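Local atomic coordinates of mandelate racemase/muconate lactonizing enzyme (Polaromonas sp., PDB entry 2OG9), a protein that probably interconverts the enantiomers of mandelate or a related 2-hydroxy acid, as a member of the enolase superfamily. Residues 150-155 / 333-338; 164-169 / 198-203. One frame throughout, in Å; residues are numbered along the deposited sequence.

Contact 1: residues 150-155 / 333-338; sequences RCYNTS and WVEHFE
Arg-150 lies over one face of Trp-333, its CZ 3.3 Å from Trp-333 CZ2 and its CB 3.9 Å from the centre of the six-membered ring; guanidinium and indole planes are 27° apart. Between these parallel strands the backbone polar atoms pair in sequence. Val-334 N gives to Arg-150 O at 3.0 Å, Tyr-152 N reaches Val-334 O at a longer 3.3 Å, and His-336 N meets Tyr-152 O at 2.8 Å. With CG set between backbone N and carbonyl carbon (chi1 64°), Tyr-152 has one face of its ring covered by Glu-335 CB, 3.5 Å from CZ. Its OH gives to a water 2.8 Å away, which donates to Trp-333 O. A second water accepts from Asn-153 ND2, donates to Glu-338 OE1 and bonds His-336 ND1; Asn-153 ND2 is also hydrogen-bonded to Ser-173 OG. A third accepts from Thr-154 N and donates to Glu-335 OE2. Replacing Trp-333 by an alanine is likely to leave the Arg-150 guanidinium without the indole face it lies on and to open a gap beside Tyr-152. Pairing strand 148-152 with 333-335, the first and last of the barrel, closes the (beta/alpha)7beta barrel of this superfamily.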
loop_
_atom_site.group_PDB
_atom_site.type_symbol
_atom_site.label_atom_id
_atom_site.label_comp_id
_atom_site.label_asym_id
_atom_site.label_seq_id
_atom_site.Cartn_x
_atom_site.Cartn_y
_atom_site.Cartn_z
ATOM N N ARG A 150 -34.922 -14.353 -7.621
ATOM C CA ARG A 150 -35.360 -14.410 -6.226
ATOM C C ARG A 150 -35.964 -13.057 -5.867
ATOM O O ARG A 150 -35.417 -12.018 -6.227
ATOM C CB ARG A 150 -34.184 -14.704 -5.286
ATOM C CG ARG A 150 -33.412 -15.983 -5.593
ATOM C CD ARG A 150 -32.593 -16.435 -4.386
ATOM N NE ARG A 150 -33.445 -16.943 -3.309
ATOM C CZ ARG A 150 -32.989 -17.530 -2.202
ATOM N NH1 ARG A 150 -31.684 -17.684 -2.014
ATOM N NH2 ARG A 150 -33.839 -17.983 -1.287
ATOM N N CYS A 151 -37.097 -13.062 -5.173
ATOM C CA CYS A 151 -37.733 -11.811 -4.793
ATOM C C CYS A 151 -38.094 -11.797 -3.314
ATOM O O CYS A 151 -38.170 -12.844 -2.664
ATOM C CB CYS A 151 -38.999 -11.567 -5.628
ATOM S SG CYS A 151 -40.353 -12.750 -5.338
ATOM N N TYR A 152 -38.323 -10.593 -2.798
ATOM C CA TYR A 152 -38.679 -10.393 -1.404
ATOM C C TYR A 152 -39.537 -9.143 -1.336
ATOM O O TYR A 152 -39.580 -8.364 -2.292
ATOM C CB TYR A 152 -37.415 -10.191 -0.567
ATOM C CG TYR A 152 -36.627 -8.943 -0.930
ATOM C CD1 TYR A 152 -36.790 -7.758 -0.215
ATOM C CD2 TYR A 152 -35.726 -8.949 -1.993
ATOM C CE1 TYR A 152 -36.074 -6.605 -0.548
ATOM C CE2 TYR A 152 -35.003 -7.800 -2.337
ATOM C CZ TYR A 152 -35.184 -6.636 -1.611
ATOM O OH TYR A 152 -34.485 -5.498 -1.952
ATOM N N ASN A 153 -40.224 -8.954 -0.216
ATOM C CA ASN A 153 -41.054 -7.774 -0.036
ATOM C C ASN A 153 -41.126 -7.392 1.441
ATOM O O ASN A 153 -40.646 -8.131 2.305
ATOM C CB ASN A 153 -42.457 -8.011 -0.629
ATOM C CG ASN A 153 -43.395 -8.769 0.304
ATOM O OD1 ASN A 153 -42.971 -9.440 1.245
ATOM N ND2 ASN A 153 -44.694 -8.672 0.025
ATOM N N THR A 154 -41.708 -6.232 1.726
ATOM C CA THR A 154 -41.845 -5.745 3.098
ATOM C C THR A 154 -43.235 -6.089 3.616
ATOM O O THR A 154 -43.523 -5.941 4.806
ATOM C CB THR A 154 -41.688 -4.216 3.166
ATOM O OG1 THR A 154 -42.808 -3.597 2.516
ATOM C CG2 THR A 154 -40.405 -3.777 2.470
ATOM N N SER A 155 -44.092 -6.546 2.707
ATOM C CA SER A 155 -45.466 -6.897 3.046
ATOM C C SER A 155 -46.170 -5.678 3.637
ATOM O O SER A 155 -46.954 -5.794 4.584
ATOM C CB SER A 155 -45.496 -8.055 4.041
ATOM O OG SER A 155 -45.018 -9.249 3.448
ATOM N N TRP A 333 -31.152 -10.627 -6.011
ATOM C CA TRP A 333 -32.423 -10.512 -5.304
ATOM C C TRP A 333 -33.067 -9.229 -5.821
ATOM O O TRP A 333 -32.376 -8.231 -6.026
ATOM C CB TRP A 333 -32.234 -10.359 -3.789
ATOM C CG TRP A 333 -31.957 -11.618 -3.014
ATOM C CD1 TRP A 333 -30.732 -12.147 -2.711
ATOM C CD2 TRP A 333 -32.925 -12.457 -2.372
ATOM N NE1 TRP A 333 -30.880 -13.257 -1.911
ATOM C CE2 TRP A 333 -32.214 -13.471 -1.687
ATOM C CE3 TRP A 333 -34.327 -12.449 -2.303
ATOM C CZ2 TRP A 333 -32.859 -14.469 -0.941
ATOM C CZ3 TRP A 333 -34.969 -13.442 -1.562
ATOM C CH2 TRP A 333 -34.231 -14.437 -0.889
ATOM N N VAL A 334 -34.377 -9.251 -6.043
ATOM C CA VAL A 334 -35.103 -8.069 -6.496
ATOM C C VAL A 334 -36.322 -7.898 -5.601
ATOM O O VAL A 334 -36.989 -8.886 -5.265
ATOM C CB VAL A 334 -35.572 -8.209 -7.969
ATOM C CG1 VAL A 334 -36.485 -7.046 -8.327
ATOM C CG2 VAL A 334 -34.371 -8.229 -8.904
ATOM N N GLU A 335 -36.616 -6.663 -5.206
ATOM C CA GLU A 335 -37.767 -6.391 -4.348
ATOM C C GLU A 335 -39.057 -6.311 -5.144
ATOM O O GLU A 335 -39.119 -5.617 -6.172
ATOM C CB GLU A 335 -37.558 -5.072 -3.572
ATOM C CG GLU A 335 -38.785 -4.653 -2.778
ATOM C CD GLU A 335 -38.539 -3.431 -1.932
ATOM O OE1 GLU A 335 -37.873 -2.500 -2.430
ATOM O OE2 GLU A 335 -39.016 -3.392 -0.779
ATOM N N HIS A 336 -40.056 -7.060 -4.694
ATOM C CA HIS A 336 -41.350 -7.033 -5.339
ATOM C C HIS A 336 -42.228 -6.035 -4.638
ATOM O O HIS A 336 -42.769 -6.315 -3.558
ATOM C CB HIS A 336 -42.079 -8.387 -5.283
ATOM C CG HIS A 336 -43.493 -8.321 -5.768
ATOM N ND1 HIS A 336 -44.505 -7.727 -5.044
ATOM C CD2 HIS A 336 -44.061 -8.785 -6.905
ATOM C CE1 HIS A 336 -45.637 -7.839 -5.712
ATOM N NE2 HIS A 336 -45.396 -8.478 -6.843
ATOM N N PHE A 337 -42.366 -4.861 -5.225
ATOM C CA PHE A 337 -43.205 -3.891 -4.576
ATOM C C PHE A 337 -44.139 -3.290 -5.637
ATOM O O PHE A 337 -43.704 -2.971 -6.751
ATOM C CB PHE A 337 -42.296 -2.897 -3.842
ATOM C CG PHE A 337 -42.084 -1.623 -4.562
ATOM C CD1 PHE A 337 -41.376 -1.567 -5.763
ATOM C CD2 PHE A 337 -42.605 -0.467 -4.038
ATOM C CE1 PHE A 337 -41.192 -0.350 -6.410
ATOM C CE2 PHE A 337 -42.429 0.752 -4.666
ATOM C CZ PHE A 337 -41.727 0.815 -5.864
ATOM N N GLU A 338 -45.423 -3.176 -5.275
ATOM C CA GLU A 338 -46.544 -2.756 -6.137
ATOM C C GLU A 338 -46.813 -1.296 -6.479
ATOM O O GLU A 338 -47.635 -1.034 -7.349
ATOM C CB GLU A 338 -47.832 -3.374 -5.553
ATOM C CG GLU A 338 -48.266 -2.788 -4.183
ATOM C CD GLU A 338 -47.309 -3.146 -3.020
ATOM O OE1 GLU A 338 -46.845 -4.307 -2.940
ATOM O OE2 GLU A 338 -47.023 -2.269 -2.172
HETATM O O HOH W 1 -33.073 -5.825 -4.385
HETATM O O HOH W 2 -45.183 -6.924 -2.490
HETATM O O HOH W 3 -41.836 -4.646 -0.765
#

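Contact 2: residues 164-169 / 198-203; sequences DQLMVN and TAVRKH
This is helix-helix packing on the outer layer of the barrel, joining helices 163-175 and 190-204, which flank strand 181-184 in the chain. Their segment axes come within 9.8 Å and run at 35° to each other, in the same general direction, as expected for consecutive helices of a beta/alpha barrel. Met-167, modelled as selenomethionine, carries the largest share of the contact. CG is anti to the carbonyl carbon (chi1 -76°), and a bend at chi3 turns the end of the chain toward Ala-199 and His-203. There SE sits 4.3 Å from Ala-199 CB; the 3.1 Å between CE and His-203 CB is too short to trust, so the exact position of the methyl is doubtful. On the barrel side the contact is purely aliphatic: Leu-166 CD2 meets Val-200 CG2 at 3.9 Å, the two side chains crossing at about a right angle, and both rest on Leu-183 of strand 181-184. On the solvent side His-203, with CG anti to its own N (chi1 -174°), extends back over the first helix. Its ring presents an edge to Met-167 O, CD2 being 3.0 Å from that oxygen, while CD2 also lies 3.6 Å from Met-167 CB. NE2 is badly angled for a hydrogen bond to the same carbonyl, which is hydrogen-bonded to Ser-171 OG within its own helix. The two helices are therefore held here by shape and dispersion rather than by polar pairing, with an apolar base and an imidazole beside the selenomethionine on the solvent side.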
loop_
_atom_site.group_PDB
_atom_site.type_symbol
_atom_site.label_atom_id
_atom_site.label_comp_id
_atom_site.label_asym_id
_atom_site.label_seq_id
_atom_site.Cartn_x
_atom_site.Cartn_y
_atom_site.Cartn_z
ATOM N N ASP A 164 -47.998 -7.737 15.137
ATOM C CA ASP A 164 -48.971 -8.762 14.764
ATOM C C ASP A 164 -49.582 -8.579 13.373
ATOM O O ASP A 164 -49.907 -9.561 12.702
ATOM C CB ASP A 164 -50.070 -8.853 15.828
ATOM C CG ASP A 164 -49.596 -9.554 17.098
ATOM O OD1 ASP A 164 -49.206 -10.741 17.014
ATOM O OD2 ASP A 164 -49.608 -8.924 18.179
ATOM N N GLN A 165 -49.739 -7.332 12.939
ATOM C CA GLN A 165 -50.286 -7.057 11.613
ATOM C C GLN A 165 -49.246 -7.408 10.555
ATOM O O GLN A 165 -49.544 -8.078 9.562
ATOM C CB GLN A 165 -50.652 -5.579 11.473
ATOM C CG GLN A 165 -51.924 -5.166 12.188
ATOM C CD GLN A 165 -52.294 -3.723 11.905
ATOM O OE1 GLN A 165 -52.334 -3.295 10.748
ATOM N NE2 GLN A 165 -52.571 -2.964 12.959
ATOM N N LEU A 166 -48.020 -6.942 10.774
ATOM C CA LEU A 166 -46.926 -7.201 9.853
ATOM C C LEU A 166 -46.679 -8.706 9.780
ATOM O O LEU A 166 -46.235 -9.221 8.755
ATOM C CB LEU A 166 -45.668 -6.464 10.327
ATOM C CG LEU A 166 -44.436 -6.424 9.417
ATOM C CD1 LEU A 166 -43.521 -5.295 9.859
ATOM C CD2 LEU A 166 -43.710 -7.760 9.458
HETATM N N MSE A 167 -46.986 -9.406 10.869
HETATM C CA MSE A 167 -46.804 -10.853 10.931
HETATM C C MSE A 167 -47.776 -11.615 10.036
HETATM O O MSE A 167 -47.392 -12.588 9.385
HETATM C CB MSE A 167 -46.943 -11.338 12.375
HETATM C CG MSE A 167 -45.729 -11.026 13.230
HETATM SE SE MSE A 167 -46.031 -11.354 15.100
HETATM C CE MSE A 167 -45.708 -13.246 15.163
ATOM N N VAL A 168 -49.034 -11.181 10.007
ATOM C CA VAL A 168 -50.035 -11.834 9.170
ATOM C C VAL A 168 -49.869 -11.384 7.718
ATOM O O VAL A 168 -50.177 -12.131 6.789
ATOM C CB VAL A 168 -51.485 -11.531 9.657
ATOM C CG1 VAL A 168 -51.702 -12.123 11.044
ATOM C CG2 VAL A 168 -51.735 -10.034 9.681
ATOM N N ASN A 169 -49.375 -10.162 7.531
ATOM C CA ASN A 169 -49.139 -9.615 6.195
ATOM C C ASN A 169 -47.976 -10.367 5.538
ATOM O O ASN A 169 -48.040 -10.745 4.367
ATOM C CB ASN A 169 -48.793 -8.124 6.284
ATOM C CG ASN A 169 -50.018 -7.246 6.488
ATOM O OD1 ASN A 169 -50.972 -7.631 7.163
ATOM N ND2 ASN A 169 -49.986 -6.049 5.912
ATOM N N THR A 198 -37.454 -10.578 16.087
ATOM C CA THR A 198 -37.545 -11.860 16.777
ATOM C C THR A 198 -38.956 -12.406 16.591
ATOM O O THR A 198 -39.145 -13.597 16.332
ATOM C CB THR A 198 -37.260 -11.714 18.291
ATOM O OG1 THR A 198 -35.933 -11.213 18.483
ATOM C CG2 THR A 198 -37.388 -13.062 18.995
ATOM N N ALA A 199 -39.936 -11.514 16.715
ATOM C CA ALA A 199 -41.345 -11.868 16.573
ATOM C C ALA A 199 -41.662 -12.363 15.167
ATOM O O ALA A 199 -42.396 -13.338 14.993
ATOM C CB ALA A 199 -42.217 -10.666 16.910
ATOM N N VAL A 200 -41.113 -11.684 14.163
ATOM C CA VAL A 200 -41.337 -12.066 12.775
ATOM C C VAL A 200 -40.687 -13.417 12.497
ATOM O O VAL A 200 -41.298 -14.300 11.888
ATOM C CB VAL A 200 -40.757 -11.013 11.801
ATOM C CG1 VAL A 200 -40.912 -11.484 10.363
ATOM C CG2 VAL A 200 -41.470 -9.688 11.991
ATOM N N ARG A 201 -39.449 -13.580 12.954
ATOM C CA ARG A 201 -38.728 -14.830 12.751
ATOM C C ARG A 201 -39.448 -16.024 13.371
ATOM O O ARG A 201 -39.528 -17.090 12.760
ATOM C CB ARG A 201 -37.309 -14.723 13.322
ATOM C CG ARG A 201 -36.585 -16.061 13.477
ATOM C CD ARG A 201 -36.542 -16.861 12.179
ATOM N NE ARG A 201 -35.761 -16.210 11.128
ATOM C CZ ARG A 201 -34.439 -16.076 11.147
ATOM N NH1 ARG A 201 -33.735 -16.548 12.169
ATOM N NH2 ARG A 201 -33.818 -15.479 10.135
ATOM N N LYS A 202 -39.975 -15.851 14.581
ATOM C CA LYS A 202 -40.672 -16.948 15.244
ATOM C C LYS A 202 -41.967 -17.298 14.522
ATOM O O LYS A 202 -42.362 -18.462 14.474
ATOM C CB LYS A 202 -40.984 -16.599 16.703
ATOM C CG LYS A 202 -41.629 -17.756 17.462
ATOM C CD LYS A 202 -41.936 -17.411 18.912
ATOM C CE LYS A 202 -42.603 -18.590 19.617
ATOM N NZ LYS A 202 -42.962 -18.287 21.035
ATOM N N HIS A 203 -42.619 -16.288 13.955
ATOM C CA HIS A 203 -43.875 -16.491 13.241
ATOM C C HIS A 203 -43.707 -17.206 11.899
ATOM O O HIS A 203 -44.359 -18.218 11.641
ATOM C CB HIS A 203 -44.564 -15.148 13.010
ATOM C CG HIS A 203 -45.930 -15.264 12.407
ATOM N ND1 HIS A 203 -46.936 -16.011 12.984
ATOM C CD2 HIS A 203 -46.461 -14.717 11.289
ATOM C CE1 HIS A 203 -48.028 -15.917 12.245
ATOM N NE2 HIS A 203 -47.768 -15.137 11.211
#

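How the contacts relate
Contact 1 is buried core and contact 2 lies at the periphery, their centres about 17 Å apart. Strand 148-152 leads on to helix 163-175, so the two contacts share one beta-alpha unit: contact 1 joins its strand to the last strand of the barrel, contact 2 its helix to the next helix round the outside. They touch where Asn-169 ND2 packs 3.3 Å from Ser-155 O, and the same helix also supplies Ser-173. The chemistry follows the location. In the interior, backbone bonds and bridging waters satisfy polar groups beside closely packed aromatic side chains; between the helices, apolar contacts do the work, edged by an exposed histidine.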